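Long-range contact in KLLA0E08119p (PDB 3VA7), which probably carboxylates urea using ATP, bicarbonate and biotin, as the urea carboxylase part of a longer enzyme that also hydrolyses the urea-1-carboxylate formed: residues A[1049-1062]-A[1086-1100]. Residues are numbered along the deposited sequence; the frame is centred on the assembly and turned at random.
Sequences RTITAWDKLVIGDH and LEVIIEDNDNGKFKI. With GOL (glycerol), chain D.
Glu1087 OE1 is gripped by two nitrogens of one guanidinium in a salt bridge. Arg1049 NH2 lies 2.9 Å and Arg1049 NH1 3.1 Å from Glu1087 OE1, end-on. The oxygen sits in the guanidinium plane, but both nitrogens meet it from the same side, above the carboxylate plane; the two planes are 46° apart. Leu1086 CD2 lies over one guanidinium face, and Arg1049 NE forms a salt bridge with Asp936, which should limit the group's rotation. Ile1051 packs beside Ile1089, their CG2 atoms 3.8 Å apart. Its CG1 stands between backbone N and carbonyl carbon (chi1 62°), which brings CD1 to Ile1100 CD1 and Phe1098 CE2. One water accepts from Asp1061 N and donates to Asn1093 OD1 and Phe1098 O; Asn1093 ND2 donates to another, which donates to Thr1052 O. A glycerol, probably from the crystallisation liquor, accepts from Leu1057 N and donates to Asp1094 O. A Schellman motif with Gly1096 at C-prime ends helix 1083-1094; Gly1096 CA makes a CA-H...O contact with Ile1059 O. The contact ties the loop after strand 1045-1049 to this helix in the carboxyltransferase part. The salt bridge is its strong direct polar link; Ile1100 N to Asp1061 O is weak, so waters probably do much of the joining there.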
loop_
_atom_site.group_PDB
_atom_site.type_symbol
_atom_site.label_atom_id
_atom_site.label_comp_id
_atom_site.label_asym_id
_atom_site.label_seq_id
_atom_site.Cartn_x
_atom_site.Cartn_y
_atom_site.Cartn_z
ATOM N N ARG A 1049 -9.728 16.019 12.392
ATOM C CA ARG A 1049 -8.894 15.289 11.461
ATOM C C ARG A 1049 -7.869 16.161 10.740
ATOM O O ARG A 1049 -8.191 17.267 10.327
ATOM C CB ARG A 1049 -9.778 14.501 10.500
ATOM C CG ARG A 1049 -9.083 13.568 9.577
ATOM C CD ARG A 1049 -10.097 12.778 8.690
ATOM N NE ARG A 1049 -11.236 13.565 8.224
ATOM C CZ ARG A 1049 -11.542 13.789 6.945
ATOM N NH1 ARG A 1049 -10.836 13.237 5.968
ATOM N NH2 ARG A 1049 -12.596 14.535 6.645
ATOM N N THR A 1050 -6.632 15.648 10.649
ATOM C CA THR A 1050 -5.536 16.182 9.828
ATOM C C THR A 1050 -5.243 15.242 8.673
ATOM O O THR A 1050 -6.092 14.424 8.260
ATOM C CB THR A 1050 -4.161 16.105 10.524
ATOM O OG1 THR A 1050 -4.263 15.627 11.879
ATOM C CG2 THR A 1050 -3.349 17.385 10.363
ATOM N N ILE A 1051 -4.006 15.368 8.176
ATOM C CA ILE A 1051 -3.426 14.483 7.184
ATOM C C ILE A 1051 -2.539 13.453 7.905
ATOM O O ILE A 1051 -1.881 13.774 8.914
ATOM C CB ILE A 1051 -2.482 15.241 6.187
ATOM C CG1 ILE A 1051 -1.285 15.876 6.950
ATOM C CG2 ILE A 1051 -3.260 16.174 5.319
ATOM C CD1 ILE A 1051 -0.350 16.706 6.168
ATOM N N THR A 1052 -2.467 12.253 7.333
ATOM C CA THR A 1052 -1.617 11.193 7.854
ATOM C C THR A 1052 -0.184 11.628 7.922
ATOM O O THR A 1052 0.324 12.266 7.007
ATOM C CB THR A 1052 -1.683 9.905 6.973
ATOM O OG1 THR A 1052 -0.893 8.881 7.603
ATOM C CG2 THR A 1052 -1.201 10.172 5.578
ATOM N N ALA A 1053 0.461 11.283 9.013
ATOM C CA ALA A 1053 1.857 11.553 9.132
ATOM C C ALA A 1053 2.629 10.260 8.736
ATOM O O ALA A 1053 3.704 9.952 9.305
ATOM C CB ALA A 1053 2.143 11.977 10.548
ATOM N N TRP A 1054 2.073 9.500 7.789
ATOM C CA TRP A 1054 2.796 8.389 7.168
ATOM C C TRP A 1054 2.725 8.486 5.665
ATOM O O TRP A 1054 1.642 8.503 5.109
ATOM C CB TRP A 1054 2.177 7.083 7.592
ATOM C CG TRP A 1054 2.653 5.863 6.851
ATOM C CD1 TRP A 1054 2.090 5.284 5.719
ATOM C CD2 TRP A 1054 3.760 5.012 7.231
ATOM N NE1 TRP A 1054 2.787 4.130 5.391
ATOM C CE2 TRP A 1054 3.819 3.955 6.284
ATOM C CE3 TRP A 1054 4.722 5.061 8.272
ATOM C CZ2 TRP A 1054 4.808 2.964 6.334
ATOM C CZ3 TRP A 1054 5.683 4.049 8.335
ATOM C CH2 TRP A 1054 5.718 3.011 7.364
ATOM N N ASP A 1055 3.861 8.512 5.001
ATOM C CA ASP A 1055 3.928 8.758 3.569
ATOM C C ASP A 1055 4.486 7.451 2.981
ATOM O O ASP A 1055 5.707 7.290 2.742
ATOM C CB ASP A 1055 4.820 9.999 3.357
ATOM C CG ASP A 1055 5.184 10.281 1.896
ATOM O OD1 ASP A 1055 4.733 9.541 0.973
ATOM O OD2 ASP A 1055 5.969 11.253 1.668
ATOM N N LYS A 1056 3.598 6.483 2.783
ATOM C CA LYS A 1056 4.018 5.118 2.363
ATOM C C LYS A 1056 5.118 5.093 1.279
ATOM O O LYS A 1056 6.069 4.336 1.336
ATOM C CB LYS A 1056 2.806 4.340 1.851
ATOM C CG LYS A 1056 3.150 2.944 1.473
ATOM C CD LYS A 1056 1.922 2.237 1.028
ATOM C CE LYS A 1056 1.764 2.308 -0.469
ATOM N NZ LYS A 1056 0.355 2.023 -0.794
ATOM N N LEU A 1057 4.956 5.911 0.262
ATOM C CA LEU A 1057 5.899 5.905 -0.834
ATOM C C LEU A 1057 6.897 7.076 -0.726
ATOM O O LEU A 1057 7.638 7.355 -1.696
ATOM C CB LEU A 1057 5.118 6.016 -2.132
ATOM C CG LEU A 1057 4.012 4.981 -2.362
ATOM C CD1 LEU A 1057 3.272 5.236 -3.735
ATOM C CD2 LEU A 1057 4.617 3.638 -2.326
ATOM N N VAL A 1058 6.899 7.785 0.412
ATOM C CA VAL A 1058 7.864 8.869 0.582
ATOM C C VAL A 1058 7.840 9.835 -0.626
ATOM O O VAL A 1058 8.890 10.225 -1.119
ATOM C CB VAL A 1058 9.326 8.335 0.780
ATOM C CG1 VAL A 1058 10.265 9.438 1.348
ATOM C CG2 VAL A 1058 9.350 7.163 1.743
ATOM N N ILE A 1059 6.645 10.187 -1.102
ATOM C CA ILE A 1059 6.518 11.092 -2.208
ATOM C C ILE A 1059 6.054 12.489 -1.736
ATOM O O ILE A 1059 5.845 13.411 -2.534
ATOM C CB ILE A 1059 5.493 10.544 -3.275
ATOM C CG1 ILE A 1059 4.191 10.060 -2.631
ATOM C CG2 ILE A 1059 6.055 9.416 -4.186
ATOM C CD1 ILE A 1059 3.015 10.169 -3.598
ATOM N N GLY A 1060 5.844 12.644 -0.433
ATOM C CA GLY A 1060 5.202 13.863 0.066
ATOM C C GLY A 1060 6.142 15.020 -0.227
ATOM O O GLY A 1060 7.286 14.789 -0.640
ATOM N N ASP A 1061 5.684 16.254 -0.039
ATOM C CA ASP A 1061 6.530 17.385 -0.272
ATOM C C ASP A 1061 7.043 17.839 1.072
ATOM O O ASP A 1061 6.449 18.717 1.721
ATOM C CB ASP A 1061 5.743 18.474 -0.975
ATOM C CG ASP A 1061 6.523 19.768 -1.116
ATOM O OD1 ASP A 1061 7.769 19.758 -0.899
ATOM O OD2 ASP A 1061 5.878 20.795 -1.451
ATOM N N HIS A 1062 8.136 17.206 1.497
ATOM C CA HIS A 1062 8.722 17.463 2.838
ATOM C C HIS A 1062 10.174 17.000 2.795
ATOM O O HIS A 1062 10.577 16.302 1.888
ATOM C CB HIS A 1062 7.971 16.702 3.953
ATOM C CG HIS A 1062 7.782 15.253 3.629
ATOM N ND1 HIS A 1062 8.799 14.324 3.769
ATOM C CD2 HIS A 1062 6.743 14.596 3.048
ATOM C CE1 HIS A 1062 8.380 13.157 3.306
ATOM N NE2 HIS A 1062 7.133 13.291 2.877
ATOM N N LEU A 1086 -9.862 20.651 3.917
ATOM C CA LEU A 1086 -9.061 19.508 4.336
ATOM C C LEU A 1086 -9.102 18.406 3.320
ATOM O O LEU A 1086 -8.145 17.720 3.147
ATOM C CB LEU A 1086 -9.526 18.944 5.694
ATOM C CG LEU A 1086 -8.806 17.667 6.132
ATOM C CD1 LEU A 1086 -7.384 17.999 6.497
ATOM C CD2 LEU A 1086 -9.455 17.008 7.300
ATOM N N GLU A 1087 -10.218 18.190 2.669
ATOM C CA GLU A 1087 -10.220 17.193 1.638
ATOM C C GLU A 1087 -9.366 17.648 0.427
ATOM O O GLU A 1087 -8.872 16.810 -0.310
ATOM C CB GLU A 1087 -11.654 16.818 1.223
ATOM C CG GLU A 1087 -12.476 16.234 2.342
ATOM C CD GLU A 1087 -12.156 14.776 2.731
ATOM O OE1 GLU A 1087 -12.738 14.299 3.768
ATOM O OE2 GLU A 1087 -11.348 14.106 2.008
ATOM N N VAL A 1088 -9.197 18.961 0.222
ATOM C CA VAL A 1088 -8.415 19.418 -0.903
ATOM C C VAL A 1088 -6.944 19.042 -0.571
ATOM O O VAL A 1088 -6.269 18.327 -1.317
ATOM C CB VAL A 1088 -8.679 20.943 -1.244
ATOM C CG1 VAL A 1088 -7.497 21.606 -2.039
ATOM C CG2 VAL A 1088 -10.010 21.111 -2.073
ATOM N N ILE A 1089 -6.507 19.494 0.594
ATOM C CA ILE A 1089 -5.212 19.229 1.115
ATOM C C ILE A 1089 -4.892 17.722 1.130
ATOM O O ILE A 1089 -3.808 17.344 0.747
ATOM C CB ILE A 1089 -5.018 19.858 2.536
ATOM C CG1 ILE A 1089 -4.918 21.395 2.441
ATOM C CG2 ILE A 1089 -3.730 19.292 3.221
ATOM C CD1 ILE A 1089 -5.378 22.129 3.738
ATOM N N ILE A 1090 -5.848 16.890 1.540
ATOM C CA ILE A 1090 -5.615 15.439 1.636
ATOM C C ILE A 1090 -5.257 14.857 0.253
ATOM O O ILE A 1090 -4.228 14.180 0.121
ATOM C CB ILE A 1090 -6.807 14.693 2.306
ATOM C CG1 ILE A 1090 -6.800 14.933 3.802
ATOM C CG2 ILE A 1090 -6.854 13.209 1.959
ATOM C CD1 ILE A 1090 -8.117 14.390 4.509
ATOM N N GLU A 1091 -6.081 15.138 -0.756
ATOM C CA GLU A 1091 -5.801 14.717 -2.131
ATOM C C GLU A 1091 -4.479 15.284 -2.629
ATOM O O GLU A 1091 -3.646 14.550 -3.156
ATOM C CB GLU A 1091 -6.932 15.083 -3.086
ATOM C CG GLU A 1091 -7.100 14.065 -4.233
ATOM C CD GLU A 1091 -7.991 14.580 -5.413
ATOM O OE1 GLU A 1091 -8.639 15.672 -5.270
ATOM O OE2 GLU A 1091 -8.022 13.879 -6.490
ATOM N N ASP A 1092 -4.257 16.560 -2.405
ATOM C CA ASP A 1092 -3.010 17.156 -2.832
ATOM C C ASP A 1092 -1.777 16.454 -2.195
ATOM O O ASP A 1092 -0.773 16.228 -2.861
ATOM C CB ASP A 1092 -2.988 18.655 -2.517
ATOM C CG ASP A 1092 -3.802 19.514 -3.516
ATOM O OD1 ASP A 1092 -4.255 19.024 -4.579
ATOM O OD2 ASP A 1092 -3.963 20.737 -3.228
ATOM N N ASN A 1093 -1.860 16.126 -0.911
ATOM C CA ASN A 1093 -0.760 15.569 -0.182
ATOM C C ASN A 1093 -0.501 14.099 -0.575
ATOM O O ASN A 1093 0.655 13.654 -0.548
ATOM C CB ASN A 1093 -0.994 15.715 1.312
ATOM C CG ASN A 1093 0.097 15.041 2.156
ATOM O OD1 ASN A 1093 1.262 15.514 2.164
ATOM N ND2 ASN A 1093 -0.261 13.942 2.868
ATOM N N ASP A 1094 -1.557 13.375 -0.960
ATOM C CA ASP A 1094 -1.424 12.001 -1.428
ATOM C C ASP A 1094 -0.713 11.934 -2.735
ATOM O O ASP A 1094 -0.323 10.824 -3.131
ATOM C CB ASP A 1094 -2.775 11.276 -1.628
ATOM C CG ASP A 1094 -3.400 10.798 -0.309
ATOM O OD1 ASP A 1094 -2.710 10.747 0.742
ATOM O OD2 ASP A 1094 -4.603 10.472 -0.318
ATOM N N ASN A 1095 -0.627 13.076 -3.441
ATOM C CA ASN A 1095 0.019 13.138 -4.764
ATOM C C ASN A 1095 1.256 13.996 -4.712
ATOM O O ASN A 1095 1.785 14.402 -5.763
ATOM C CB ASN A 1095 -0.942 13.602 -5.858
ATOM C CG ASN A 1095 -2.134 12.641 -6.028
ATOM O OD1 ASN A 1095 -3.177 12.794 -5.343
ATOM N ND2 ASN A 1095 -1.971 11.611 -6.894
ATOM N N GLY A 1096 1.692 14.291 -3.483
ATOM C CA GLY A 1096 2.887 15.066 -3.256
ATOM C C GLY A 1096 2.875 16.527 -3.680
ATOM O O GLY A 1096 3.936 17.152 -3.763
ATOM N N LYS A 1097 1.681 17.084 -3.876
ATOM C CA LYS A 1097 1.495 18.491 -4.208
ATOM C C LYS A 1097 1.089 19.378 -3.027
ATOM O O LYS A 1097 0.589 20.476 -3.225
ATOM C CB LYS A 1097 0.428 18.589 -5.274
ATOM C CG LYS A 1097 0.847 17.927 -6.570
ATOM C CD LYS A 1097 2.242 18.402 -6.982
ATOM C CE LYS A 1097 2.902 17.435 -7.975
ATOM N NZ LYS A 1097 2.371 17.691 -9.346
ATOM N N PHE A 1098 1.262 18.898 -1.798
ATOM C CA PHE A 1098 0.992 19.721 -0.631
ATOM C C PHE A 1098 2.261 19.924 0.207
ATOM O O PHE A 1098 2.921 18.996 0.606
ATOM C CB PHE A 1098 -0.160 19.121 0.202
ATOM C CG PHE A 1098 -0.383 19.830 1.514
ATOM C CD1 PHE A 1098 -1.057 21.058 1.566
ATOM C CD2 PHE A 1098 0.098 19.297 2.697
ATOM C CE1 PHE A 1098 -1.245 21.706 2.749
ATOM C CE2 PHE A 1098 -0.093 19.966 3.896
ATOM C CZ PHE A 1098 -0.754 21.164 3.925
ATOM N N LYS A 1099 2.564 21.165 0.509
ATOM C CA LYS A 1099 3.809 21.566 1.114
ATOM C C LYS A 1099 3.668 21.589 2.630
ATOM O O LYS A 1099 3.262 22.577 3.250
ATOM C CB LYS A 1099 4.218 22.921 0.525
ATOM C CG LYS A 1099 5.248 23.711 1.327
ATOM C CD LYS A 1099 6.669 23.234 1.133
ATOM C CE LYS A 1099 7.620 24.268 1.804
ATOM N NZ LYS A 1099 9.009 24.407 1.199
ATOM N N ILE A 1100 4.046 20.485 3.232
ATOM C CA ILE A 1100 4.050 20.393 4.670
ATOM C C ILE A 1100 4.939 21.431 5.323
ATOM O O ILE A 1100 6.082 21.588 4.943
ATOM C CB ILE A 1100 4.475 19.008 5.137
ATOM C CG1 ILE A 1100 3.687 17.976 4.340
ATOM C CG2 ILE A 1100 4.266 18.897 6.681
ATOM C CD1 ILE A 1100 3.424 16.769 5.057
HETATM C C1 GOL D . -0.065 6.347 -0.363
HETATM O O1 GOL D . 0.116 5.540 -1.530
HETATM C C2 GOL D . 0.395 7.807 -0.548
HETATM O O2 GOL D . -0.224 8.332 -1.718
HETATM C C3 GOL D . 1.923 7.973 -0.746
HETATM O O3 GOL D . 2.798 7.423 0.229
HETATM O O HOH W 1 1.625 12.382 4.291
HETATM O O HOH W 2 2.026 11.394 0.734
HETATM O O HOH W 3 2.700 16.479 -0.179
HETATM O O HOH W 4 8.292 20.812 3.269
HETATM O O HOH W 5 9.268 21.325 0.729
#